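PDB 6ECB: Vlm2 from Streptomyces tsusimaensis, which takes part in making the depsipeptide valinomycin as a non-ribosomal peptide synthetase, this chain being its thioesterase domain, which probably passes through acyl-enzyme intermediates. Local coordinates for residues A[24-28]-A[92-96]; A[37-43]-A[64-70]; A[86-90]-A[115-120]; A[108-112]-A[273-277]; A[266-270]-A[284-288]. All coordinates share one frame; numbering follows the deposited sequence. Where two conformers were deposited one is given.

Contact 1: residues A[24-28]-A[92-96]; sequences PTAKL and FCSDS
Phe92 turns the edge of its ring to the N-terminal arm, where CE1 lies 3.3 Å from Pro24 O, close to the ring plane, and CZ meets Pro24 CG at 4.1 Å. Here the start of the first strand of the alpha/beta-hydrolase sheet, residues 27-30, and the arm leading into it run over helix 86-97. Each residue suits its place: a flat ring can lie obliquely against a rigid proline, and Ala26, whose small methyl suits the close approach, sits with CB 3.7 Å from Phe92 O and 4.0 Å from Ser96 CB, resting on one turn of the helix. With an alanine in place of Phe92, the Pro24 ring would probably be left without its aromatic support, setting the arm free to shift. No direct hydrogen bond crosses; water does the bridging. One water accepts from Ala26 N and donates to Phe92 O, giving that carbonyl a second partner besides Ser96 N. Ser96 holds OG anti to its own N (chi1 178°), which turns the hydroxyl to the strand and lays it 3.6 Å from Leu28 CB. A second water lies 2.9 Å from Ser96 OG and donates to the carbonyl oxygen of Ala26.

Contact 2: residues A[37-43]-A[64-70]; sequences DGPGIVF and FGEIHGV
Ile41 sets CG1 anti to its carbonyl carbon (chi1 -50°) and extends beyond it, while Phe64 has CG in the same relation to its own carbonyl (chi1 -66°); together these torsions lay Ile41 CD1 over one face of the Phe64 ring, 3.8 Å from its centroid, as a CH-pi contact. Pro39 CG comes in obliquely from the other side of that ring, 3.9 Å from Phe64 CD2. The backbones alongside are the parallel strands 40-44 and 67-71, joined through helix 55-60 in a beta-alpha-beta unit of the alpha/beta-hydrolase sheet. Ile41 lies between two bonds, giving N to Glu66 O and receiving His68 N at O over a nearly straight 2.8 Å. Phe43 repeats the pattern with His68 O and Val70 N. On the face of the sheet that carries Ile41, the edge of Phe43 meets Ile67 CG2 at 3.8 Å; on the other, Val42 CG1 touches Val70 CG2 at the same distance. Before the strands, Gly65 N donates to Pro39 O from well above the carbonyl plane. Glycine suits position 65, where a beta carbon would clash with Gly38 O, and a water links that oxygen to Glu66 N. The backbone bonds between the strands thus fix the register and leave aliphatic and aromatic side chains to fill both sides, as expected of a buried parallel sheet.

Contact 3: residues A[86-90]-A[115-120]; sequences FEEMV and HIAFYL
Helices 86-97 and 112-126 lie against each other at the first turns of the former, and Phe86 and Val90 make most of the join with Ile116 and Tyr119. Phe86 and Tyr119 form a T-shaped pair: the CE1-CZ edge of Phe86 is directed at the face of Tyr119, with the planes at 88° and the centroids 5.2 Å apart. Phe86 CZ lies 3.7 Å from Tyr119 CD1. What sends the Phe86 ring across is its first torsion, with CG anti to the backbone N (chi1 178°). On the way it passes Ile116, whose CG1 lies 3.7 Å from Phe86 CE2 as the two side chains slide by in opposite directions. In the alpha/beta-hydrolase fold helix 112-126 is the one that follows the nucleophile elbow, probably formed here by the GxSxG turn around Ser111, and Ile116 also touches that turn. The segment axes cross at -63° with a closest approach of 9.8 Å, a separation spanned by large side chains. Val90, branched and compact, fits closer in: CG2 rests 3.7 Å from Tyr119 CB, while CG1 meets the backbone at Leu120 N at 3.8 Å. The same CG2 lies over one face of Phe86 within its own helix, helping to fix the turn of that ring. Met89 brings CG to 3.9 Å from Ile116 CD1. Tyrosine suits its position because its ring offers an apolar face to Phe86 while its OH hydrogen-bonds to Leu228 O.

Contact 4: residues A[108-112]-A[273-277]; sequences GGHSL and HATML
His110 has partners on its two sides: the His273 ring, offset toward the NE2-CE1 corner, and Leu277 over the centre of the opposite face. Its first torsion, with CG anti to the backbone N (chi1 -180°), carries the imidazole off the end of its strand and into the loop 273-277. The two histidine rings form an offset stack, centroids 4.3 Å apart and planes at 20°, with His110 NE2 over the rim of the His273 face. Leu277 CD1 lies 3.7 Å from the His110 ring centroid, a CH-pi contact suited to a branched aliphatic tip. At the edge, His110 NE2 donates to His273 O at 2.9 Å, distinctly bent at the hydrogen, and the oxygen lies near the ring plane. Met276, its CG wedged between backbone N and carbonyl carbon and its chain extended to SD, sets that sulfur at the same edge, 3.7 Å from His110 CD2. A leucine in place of His110 would probably leave the His273 carbonyl without its donor and the His273 ring freer to turn. That matters because Ser111, His273 and Asp138 have the geometry of a catalytic triad, with Ser111 on a probable nucleophile elbow. His273 ND1 bonds to Asp138, and Ser111 OG stands 3.8 Å from His273 NE2; a water bonds to Ser111 OG at 2.7 Å and weakly to His273 NE2. Strand 105-110, between strands 40-44 and 134-137, thus delivers the serine just ahead of helix 112-126, while the loop between strand 264-268 and helix 281-293 supplies the histidine.

Contact 5: residues A[266-270]-A[284-288]; sequences FVDIP and EVAQL
Val267 CG1 approaches Leu288 CD2 at 4.3 Å, where the last strand of the sheet, 264-268, passes the C-terminal helix 281-293 of the alpha/beta-hydrolase fold. Next comes Asp268, which contributes backbone: its O lies 3.5 Å from Leu288 CD1. Its carboxylate is turned elsewhere, to salt bridges with Arg241 and Lys243, so a charged residue suits this exposed position. Ile269 then puts both branches to use. CG1 stands between the backbone N and the carbonyl carbon (chi1 50°), a less roomy setting that sends CD1 to within 4.0 Å of Val285 CG2 and leaves CG2 to meet Leu288 CD1 at 3.7 Å. At the end of the segment Pro270 lays its ring across Glu284: CG sits 3.6 Å from Glu284 CD and equally near Glu284 CB, so the glutamate's extended chain runs past the proline. Lacking an N-H, Pro270 brings no donor to be satisfied. Its O, by contrast, is buried with no polar partner in the model, 4.3 Å from Val285 CG2. With no hydrogen bond between them, the two segments meet through the fit of aliphatic side chains, and desolvating that carbonyl probably costs some of what the packing gains.

In the fold
Contacts 1, 2, 4 and 5 all reach the same mixed sheet, contacts 1 and 5 at its two outermost strands with centres about 28 Å apart. Contact 2 lies one strand in from contact 1, and Ala26 CB meets Val70 CG1 at 3.5 Å. Its other strand neighbours that of contact 4, where Val42 O and Gly108 N, 2.9 Å apart, probably hydrogen-bond. Contact 3 shares helix 86-97 with contact 1 and touches contact 4 through Ala117 CB, 3.6 Å from Gly108 O. Contact 4, whose centre is about 6 Å from that of the chain, holds the probable active-site pair Ser111 and His273; contact 5 touches it, Met276 CE lying 3.5 Å from Ile269 CD1.

Contact 1: residues A[24-28]-A[92-96]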
# COMPACT_ATOMS: atom_id res chain seq x y z
N PRO A 24 16.07 12.63 -7.42
CA PRO A 24 15.42 11.46 -6.81
C PRO A 24 14.22 11.00 -7.62
O PRO A 24 13.46 11.80 -8.16
CB PRO A 24 14.98 11.98 -5.43
CG PRO A 24 14.77 13.44 -5.65
CD PRO A 24 15.81 13.86 -6.64
N THR A 25 14.03 9.68 -7.67
CA THR A 25 12.84 9.12 -8.31
C THR A 25 12.35 7.93 -7.52
O THR A 25 13.13 7.24 -6.84
CB THR A 25 13.08 8.64 -9.75
OG1 THR A 25 14.16 7.70 -9.76
CG2 THR A 25 13.39 9.82 -10.67
N ALA A 26 11.06 7.69 -7.61
CA ALA A 26 10.51 6.44 -7.15
C ALA A 26 10.88 5.33 -8.14
O ALA A 26 11.31 5.59 -9.26
CB ALA A 26 9.00 6.53 -7.01
N LYS A 27 10.72 4.10 -7.69
CA LYS A 27 11.23 2.91 -8.37
C LYS A 27 10.06 1.97 -8.58
O LYS A 27 9.35 1.65 -7.63
CB LYS A 27 12.31 2.27 -7.49
CG LYS A 27 12.84 0.93 -7.91
CD LYS A 27 13.96 0.49 -6.94
CE LYS A 27 14.36 -0.96 -7.14
NZ LYS A 27 15.55 -1.36 -6.32
N LEU A 28 9.86 1.52 -9.81
CA LEU A 28 8.82 0.54 -10.10
C LEU A 28 9.40 -0.86 -9.88
O LEU A 28 10.41 -1.22 -10.50
CB LEU A 28 8.37 0.74 -11.54
CG LEU A 28 7.03 0.19 -11.96
CD1 LEU A 28 5.92 0.79 -11.12
CD2 LEU A 28 6.82 0.49 -13.43
N PHE A 92 5.94 11.68 -7.39
CA PHE A 92 6.92 10.62 -7.59
C PHE A 92 6.23 9.36 -8.09
O PHE A 92 6.71 8.70 -9.03
CB PHE A 92 7.65 10.28 -6.29
CG PHE A 92 8.71 11.27 -5.87
CD1 PHE A 92 9.80 11.54 -6.68
CD2 PHE A 92 8.66 11.84 -4.60
CE1 PHE A 92 10.80 12.42 -6.26
CE2 PHE A 92 9.65 12.71 -4.17
CZ PHE A 92 10.72 13.00 -5.00
N CYS A 93 5.11 9.00 -7.47
CA CYS A 93 4.46 7.73 -7.77
C CYS A 93 3.77 7.78 -9.13
O CYS A 93 3.77 6.78 -9.87
CB CYS A 93 3.46 7.39 -6.68
SG CYS A 93 4.23 6.93 -5.12
N SER A 94 3.19 8.93 -9.48
CA SER A 94 2.59 9.10 -10.80
C SER A 94 3.64 8.94 -11.89
O SER A 94 3.45 8.20 -12.87
CB SER A 94 1.93 10.48 -10.92
OG SER A 94 0.93 10.68 -9.95
N ASP A 95 4.76 9.63 -11.74
CA ASP A 95 5.82 9.55 -12.71
C ASP A 95 6.30 8.13 -12.89
O ASP A 95 6.59 7.71 -14.00
CB ASP A 95 6.99 10.43 -12.29
CG ASP A 95 6.70 11.92 -12.47
OD1 ASP A 95 5.69 12.30 -13.10
OD2 ASP A 95 7.52 12.71 -11.98
N SER A 96 6.44 7.38 -11.79
CA SER A 96 6.89 6.00 -11.88
C SER A 96 5.80 5.10 -12.49
O SER A 96 6.09 4.24 -13.34
CB SER A 96 7.30 5.52 -10.48
OG SER A 96 7.71 4.16 -10.46
O HOH W 1 9.37 9.10 -9.67
O HOH W 2 10.17 4.42 -12.06

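Contact 2: residues A[37-43]-A[64-70]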
# COMPACT_ATOMS: atom_id res chain seq x y z
N ASP A 37 -1.28 -13.80 -17.69
CA ASP A 37 -2.40 -13.24 -18.43
C ASP A 37 -3.31 -12.45 -17.50
O ASP A 37 -3.48 -12.81 -16.33
CB ASP A 37 -3.20 -14.34 -19.12
CG ASP A 37 -2.52 -14.87 -20.37
OD1 ASP A 37 -1.68 -14.16 -20.95
OD2 ASP A 37 -2.83 -16.01 -20.76
N GLY A 38 -3.90 -11.39 -18.03
CA GLY A 38 -4.85 -10.61 -17.27
C GLY A 38 -4.38 -9.17 -17.11
O GLY A 38 -3.27 -8.82 -17.51
N PRO A 39 -5.22 -8.34 -16.51
CA PRO A 39 -4.86 -6.93 -16.30
C PRO A 39 -3.72 -6.79 -15.31
O PRO A 39 -3.42 -7.68 -14.52
CB PRO A 39 -6.13 -6.31 -15.75
CG PRO A 39 -6.88 -7.44 -15.19
CD PRO A 39 -6.55 -8.65 -15.96
N GLY A 40 -3.13 -5.63 -15.34
CA GLY A 40 -2.07 -5.29 -14.41
C GLY A 40 -2.57 -4.55 -13.21
O GLY A 40 -3.71 -4.07 -13.16
N ILE A 41 -1.70 -4.44 -12.20
CA ILE A 41 -1.94 -3.56 -11.06
C ILE A 41 -0.62 -2.90 -10.69
O ILE A 41 0.42 -3.57 -10.62
CB ILE A 41 -2.46 -4.27 -9.78
CG1 ILE A 41 -3.65 -5.16 -10.05
CG2 ILE A 41 -2.79 -3.19 -8.73
CD1 ILE A 41 -3.95 -6.09 -8.82
N VAL A 42 -0.69 -1.60 -10.44
CA VAL A 42 0.40 -0.84 -9.83
C VAL A 42 -0.08 -0.41 -8.45
O VAL A 42 -1.03 0.38 -8.33
CB VAL A 42 0.80 0.39 -10.65
CG1 VAL A 42 1.92 1.12 -9.92
CG2 VAL A 42 1.24 -0.00 -12.06
N PHE A 43 0.60 -0.91 -7.42
CA PHE A 43 0.30 -0.54 -6.04
C PHE A 43 1.16 0.63 -5.57
O PHE A 43 2.37 0.61 -5.71
CB PHE A 43 0.55 -1.73 -5.12
CG PHE A 43 -0.49 -2.82 -5.22
CD1 PHE A 43 -1.75 -2.63 -4.71
CD2 PHE A 43 -0.18 -4.04 -5.81
CE1 PHE A 43 -2.71 -3.63 -4.79
CE2 PHE A 43 -1.13 -5.05 -5.88
CZ PHE A 43 -2.38 -4.84 -5.35
N PHE A 64 -4.31 -11.85 -12.74
CA PHE A 64 -3.65 -10.63 -13.17
C PHE A 64 -2.36 -10.96 -13.90
O PHE A 64 -1.76 -12.02 -13.70
CB PHE A 64 -3.39 -9.70 -11.97
CG PHE A 64 -4.64 -9.18 -11.36
CD1 PHE A 64 -5.36 -9.95 -10.45
CD2 PHE A 64 -5.13 -7.95 -11.72
CE1 PHE A 64 -6.54 -9.47 -9.90
CE2 PHE A 64 -6.30 -7.47 -11.17
CZ PHE A 64 -7.01 -8.21 -10.26
N GLY A 65 -1.95 -10.05 -14.77
CA GLY A 65 -0.73 -10.21 -15.51
C GLY A 65 0.45 -9.65 -14.73
O GLY A 65 1.07 -10.35 -13.92
N GLU A 66 0.78 -8.40 -14.98
CA GLU A 66 1.93 -7.76 -14.36
C GLU A 66 1.49 -7.01 -13.12
O GLU A 66 0.64 -6.12 -13.21
CB GLU A 66 2.58 -6.79 -15.33
CG GLU A 66 3.11 -7.45 -16.59
CD GLU A 66 3.88 -6.48 -17.46
OE1 GLU A 66 3.91 -5.27 -17.14
OE2 GLU A 66 4.46 -6.94 -18.46
N ILE A 67 2.08 -7.35 -11.98
CA ILE A 67 1.83 -6.65 -10.73
C ILE A 67 3.10 -5.92 -10.34
O ILE A 67 4.15 -6.55 -10.17
CB ILE A 67 1.39 -7.60 -9.62
CG1 ILE A 67 0.13 -8.34 -10.05
CG2 ILE A 67 1.11 -6.82 -8.36
CD1 ILE A 67 -0.13 -9.55 -9.24
N HIS A 68 2.99 -4.61 -10.19
CA HIS A 68 4.10 -3.77 -9.77
C HIS A 68 3.73 -3.06 -8.48
O HIS A 68 2.55 -2.84 -8.19
CB HIS A 68 4.43 -2.69 -10.79
CG HIS A 68 4.98 -3.22 -12.07
ND1 HIS A 68 4.19 -3.48 -13.17
CD2 HIS A 68 6.24 -3.53 -12.43
CE1 HIS A 68 4.95 -3.91 -14.16
NE2 HIS A 68 6.20 -3.96 -13.73
N GLY A 69 4.75 -2.65 -7.74
CA GLY A 69 4.58 -1.65 -6.70
C GLY A 69 5.56 -0.52 -6.93
O GLY A 69 6.64 -0.71 -7.49
N VAL A 70 5.18 0.67 -6.47
CA VAL A 70 6.08 1.81 -6.50
C VAL A 70 6.75 1.92 -5.14
O VAL A 70 6.08 2.01 -4.11
CB VAL A 70 5.35 3.10 -6.84
CG1 VAL A 70 6.34 4.25 -6.84
CG2 VAL A 70 4.69 2.98 -8.19
O HOH W 3 -0.79 -7.32 -17.28
O HOH W 4 4.20 -0.15 -3.21

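Contact 3: residues A[86-90]-A[115-120]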
# COMPACT_ATOMS: atom_id res chain seq x y z
N PHE A 86 2.98 14.94 0.93
CA PHE A 86 2.00 14.07 0.27
C PHE A 86 1.94 14.37 -1.22
O PHE A 86 1.97 13.44 -2.05
CB PHE A 86 0.62 14.25 0.91
CG PHE A 86 -0.45 13.42 0.25
CD1 PHE A 86 -1.41 14.03 -0.53
CD2 PHE A 86 -0.51 12.05 0.42
CE1 PHE A 86 -2.40 13.30 -1.14
CE2 PHE A 86 -1.53 11.30 -0.19
CZ PHE A 86 -2.47 11.94 -0.98
N GLU A 87 1.88 15.66 -1.59
CA GLU A 87 1.80 16.03 -3.00
C GLU A 87 3.04 15.59 -3.77
O GLU A 87 2.94 15.06 -4.88
CB GLU A 87 1.59 17.55 -3.14
N GLU A 88 4.22 15.77 -3.17
CA GLU A 88 5.47 15.31 -3.79
C GLU A 88 5.47 13.80 -3.97
O GLU A 88 5.94 13.28 -4.99
CB GLU A 88 6.67 15.75 -2.94
CG GLU A 88 6.91 17.26 -2.95
CD GLU A 88 7.92 17.73 -1.93
OE1 GLU A 88 8.24 16.99 -0.99
OE2 GLU A 88 8.41 18.85 -2.08
N MET A 89 4.97 13.06 -2.98
CA MET A 89 4.89 11.61 -3.08
C MET A 89 3.98 11.18 -4.22
O MET A 89 4.32 10.27 -4.99
CB MET A 89 4.41 11.03 -1.74
CG MET A 89 4.46 9.51 -1.68
SD MET A 89 6.14 8.85 -1.94
CE MET A 89 5.70 7.12 -1.94
N VAL A 90 2.83 11.85 -4.36
CA VAL A 90 1.92 11.53 -5.45
C VAL A 90 2.62 11.74 -6.79
O VAL A 90 2.49 10.92 -7.71
CB VAL A 90 0.65 12.38 -5.36
CG1 VAL A 90 -0.18 12.23 -6.65
CG2 VAL A 90 -0.18 11.98 -4.14
N HIS A 115 -4.93 6.39 -0.50
CA HIS A 115 -5.05 7.81 -0.82
C HIS A 115 -4.06 8.22 -1.89
O HIS A 115 -4.39 9.01 -2.77
CB HIS A 115 -4.84 8.65 0.42
CG HIS A 115 -5.80 8.30 1.49
ND1 HIS A 115 -5.56 7.27 2.36
CD2 HIS A 115 -7.03 8.78 1.78
CE1 HIS A 115 -6.60 7.15 3.17
NE2 HIS A 115 -7.50 8.05 2.83
N ILE A 116 -2.82 7.73 -1.79
CA ILE A 116 -1.85 8.03 -2.82
C ILE A 116 -2.34 7.52 -4.16
O ILE A 116 -2.25 8.21 -5.18
CB ILE A 116 -0.47 7.43 -2.46
CG1 ILE A 116 0.08 8.14 -1.23
CG2 ILE A 116 0.48 7.62 -3.64
CD1 ILE A 116 1.34 7.48 -0.68
N ALA A 117 -2.88 6.30 -4.18
CA ALA A 117 -3.37 5.71 -5.42
C ALA A 117 -4.50 6.53 -6.03
O ALA A 117 -4.55 6.71 -7.26
CB ALA A 117 -3.84 4.28 -5.14
N PHE A 118 -5.42 7.03 -5.20
CA PHE A 118 -6.49 7.88 -5.73
C PHE A 118 -5.91 9.10 -6.42
O PHE A 118 -6.25 9.42 -7.58
CB PHE A 118 -7.44 8.31 -4.59
CG PHE A 118 -8.55 9.22 -5.07
CD1 PHE A 118 -8.35 10.59 -5.19
CD2 PHE A 118 -9.77 8.69 -5.47
CE1 PHE A 118 -9.38 11.41 -5.68
CE2 PHE A 118 -10.78 9.50 -5.96
CZ PHE A 118 -10.59 10.85 -6.07
N TYR A 119 -4.99 9.80 -5.75
CA TYR A 119 -4.44 11.02 -6.31
C TYR A 119 -3.52 10.72 -7.50
O TYR A 119 -3.49 11.50 -8.47
CB TYR A 119 -3.70 11.79 -5.23
CG TYR A 119 -4.57 12.75 -4.45
CD1 TYR A 119 -5.26 12.34 -3.33
CD2 TYR A 119 -4.62 14.08 -4.80
CE1 TYR A 119 -6.04 13.21 -2.62
CE2 TYR A 119 -5.39 14.97 -4.08
CZ TYR A 119 -6.10 14.52 -2.99
OH TYR A 119 -6.87 15.42 -2.26
N LEU A 120 -2.79 9.60 -7.44
CA LEU A 120 -1.97 9.13 -8.56
C LEU A 120 -2.84 8.93 -9.80
O LEU A 120 -2.52 9.42 -10.90
CB LEU A 120 -1.32 7.79 -8.14
CG LEU A 120 -0.19 7.16 -8.89
CD1 LEU A 120 0.31 6.02 -8.00
CD2 LEU A 120 -0.70 6.71 -10.21

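Contact 4: residues A[108-112]-A[273-277]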
# COMPACT_ATOMS: atom_id res chain seq x y z
N GLY A 108 -3.71 0.60 -7.37
CA GLY A 108 -4.25 0.12 -6.12
C GLY A 108 -3.45 0.60 -4.92
O GLY A 108 -2.31 1.06 -5.05
N GLY A 109 -4.07 0.48 -3.75
CA GLY A 109 -3.34 0.79 -2.53
C GLY A 109 -4.07 0.45 -1.25
O GLY A 109 -5.30 0.47 -1.20
N HIS A 110 -3.29 0.15 -0.21
CA HIS A 110 -3.78 -0.13 1.13
C HIS A 110 -3.37 1.01 2.05
O HIS A 110 -2.27 1.55 1.92
CB HIS A 110 -3.16 -1.44 1.62
CG HIS A 110 -3.57 -1.87 2.99
ND1 HIS A 110 -2.75 -1.70 4.09
CD2 HIS A 110 -4.68 -2.51 3.45
CE1 HIS A 110 -3.34 -2.20 5.16
NE2 HIS A 110 -4.50 -2.72 4.80
N SER A 111 -4.23 1.34 2.99
CA SER A 111 -3.95 2.37 4.00
C SER A 111 -3.60 3.67 3.28
O SER A 111 -4.29 4.06 2.31
CB SER A 111 -2.89 1.81 4.94
OG SER A 111 -2.75 2.64 6.07
N LEU A 112 -2.55 4.39 3.69
CA LEU A 112 -2.17 5.62 2.99
C LEU A 112 -1.91 5.37 1.51
O LEU A 112 -2.07 6.28 0.68
CB LEU A 112 -0.92 6.22 3.65
CG LEU A 112 -0.36 7.49 2.98
CD1 LEU A 112 -1.29 8.67 3.10
CD2 LEU A 112 1.01 7.80 3.64
N HIS A 273 -7.71 -4.91 9.38
CA HIS A 273 -6.97 -4.00 8.52
C HIS A 273 -5.53 -4.46 8.33
O HIS A 273 -4.96 -4.31 7.24
CB HIS A 273 -7.00 -2.58 9.10
CG HIS A 273 -6.39 -1.54 8.20
ND1 HIS A 273 -6.95 -1.19 7.00
CD2 HIS A 273 -5.29 -0.76 8.34
CE1 HIS A 273 -6.22 -0.25 6.42
NE2 HIS A 273 -5.21 0.03 7.22
N ALA A 274 -4.92 -4.98 9.39
CA ALA A 274 -3.54 -5.46 9.32
C ALA A 274 -3.46 -6.87 8.72
O ALA A 274 -2.64 -7.13 7.83
CB ALA A 274 -2.93 -5.45 10.72
N THR A 275 -4.31 -7.77 9.17
CA THR A 275 -4.15 -9.18 8.81
C THR A 275 -4.71 -9.53 7.44
O THR A 275 -4.47 -10.65 6.95
CB THR A 275 -4.80 -10.06 9.85
OG1 THR A 275 -6.23 -9.97 9.75
CG2 THR A 275 -4.36 -9.68 11.25
N MET A 276 -5.45 -8.62 6.80
CA MET A 276 -6.00 -8.95 5.49
C MET A 276 -4.90 -9.16 4.45
O MET A 276 -5.15 -9.83 3.44
CB MET A 276 -6.93 -7.84 4.99
CG MET A 276 -6.26 -6.48 5.00
SD MET A 276 -7.13 -5.26 4.02
CE MET A 276 -6.77 -5.81 2.38
N LEU A 277 -3.70 -8.60 4.65
CA LEU A 277 -2.64 -8.73 3.65
C LEU A 277 -1.71 -9.90 3.97
O LEU A 277 -0.69 -10.05 3.28
CB LEU A 277 -1.82 -7.45 3.54
CG LEU A 277 -2.59 -6.30 2.89
CD1 LEU A 277 -1.70 -5.05 2.90
CD2 LEU A 277 -3.01 -6.68 1.47
O HOH W 5 -5.12 2.84 7.32

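Contact 5: residues A[266-270]-A[284-288]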
# COMPACT_ATOMS: atom_id res chain seq x y z
N PHE A 266 -18.42 -2.03 -3.74
CA PHE A 266 -17.91 -2.40 -2.42
C PHE A 266 -17.93 -3.91 -2.29
O PHE A 266 -18.94 -4.55 -2.59
CB PHE A 266 -18.74 -1.75 -1.31
CG PHE A 266 -18.65 -0.25 -1.30
CD1 PHE A 266 -19.52 0.52 -2.05
CD2 PHE A 266 -17.65 0.39 -0.59
CE1 PHE A 266 -19.42 1.91 -2.06
CE2 PHE A 266 -17.55 1.76 -0.60
CZ PHE A 266 -18.43 2.52 -1.33
N VAL A 267 -16.82 -4.47 -1.80
CA VAL A 267 -16.66 -5.92 -1.64
C VAL A 267 -16.16 -6.21 -0.23
O VAL A 267 -15.09 -5.72 0.17
CB VAL A 267 -15.69 -6.50 -2.68
CG1 VAL A 267 -15.52 -8.01 -2.49
CG2 VAL A 267 -16.17 -6.20 -4.09
N ASP A 268 -16.90 -7.02 0.52
CA ASP A 268 -16.46 -7.38 1.86
C ASP A 268 -15.34 -8.42 1.75
O ASP A 268 -15.43 -9.35 0.94
CB ASP A 268 -17.62 -7.95 2.68
CG ASP A 268 -18.66 -6.90 3.08
OD1 ASP A 268 -18.49 -5.70 2.85
OD2 ASP A 268 -19.68 -7.30 3.66
N ILE A 269 -14.32 -8.28 2.59
CA ILE A 269 -13.21 -9.25 2.63
C ILE A 269 -12.98 -9.69 4.07
O ILE A 269 -13.31 -8.97 5.02
CB ILE A 269 -11.92 -8.66 2.02
CG1 ILE A 269 -11.57 -7.29 2.61
CG2 ILE A 269 -12.06 -8.54 0.51
CD1 ILE A 269 -10.16 -6.78 2.30
N PRO A 270 -12.36 -10.85 4.26
CA PRO A 270 -12.07 -11.33 5.62
C PRO A 270 -10.84 -10.66 6.21
O PRO A 270 -10.07 -9.98 5.54
CB PRO A 270 -11.82 -12.83 5.41
CG PRO A 270 -11.21 -12.90 4.06
CD PRO A 270 -11.93 -11.83 3.24
N GLU A 284 -7.93 -15.25 0.47
CA GLU A 284 -9.32 -14.96 0.14
C GLU A 284 -9.47 -13.56 -0.43
O GLU A 284 -10.29 -13.33 -1.33
CB GLU A 284 -10.20 -15.12 1.38
CG GLU A 284 -11.68 -15.20 1.04
CD GLU A 284 -12.53 -15.69 2.20
OE1 GLU A 284 -11.98 -16.36 3.11
OE2 GLU A 284 -13.75 -15.40 2.21
N VAL A 285 -8.68 -12.60 0.08
CA VAL A 285 -8.64 -11.27 -0.52
C VAL A 285 -8.24 -11.38 -1.98
O VAL A 285 -8.87 -10.78 -2.86
CB VAL A 285 -7.65 -10.38 0.24
CG1 VAL A 285 -7.50 -9.03 -0.45
CG2 VAL A 285 -8.10 -10.20 1.69
N ALA A 286 -7.20 -12.16 -2.27
CA ALA A 286 -6.75 -12.35 -3.65
C ALA A 286 -7.84 -12.97 -4.51
O ALA A 286 -8.04 -12.55 -5.66
CB ALA A 286 -5.48 -13.24 -3.67
N GLN A 287 -8.53 -14.00 -4.00
CA GLN A 287 -9.60 -14.64 -4.75
C GLN A 287 -10.68 -13.63 -5.12
O GLN A 287 -11.23 -13.67 -6.23
CB GLN A 287 -10.19 -15.79 -3.93
CG GLN A 287 -11.38 -16.47 -4.52
CD GLN A 287 -11.75 -17.75 -3.75
OE1 GLN A 287 -10.88 -18.60 -3.49
NE2 GLN A 287 -13.02 -17.87 -3.36
N LEU A 288 -11.00 -12.71 -4.20
CA LEU A 288 -12.03 -11.71 -4.46
C LEU A 288 -11.56 -10.64 -5.43
O LEU A 288 -12.34 -10.17 -6.27
CB LEU A 288 -12.49 -11.11 -3.13
CG LEU A 288 -13.35 -12.08 -2.32
CD1 LEU A 288 -13.47 -11.68 -0.86
CD2 LEU A 288 -14.72 -12.19 -2.94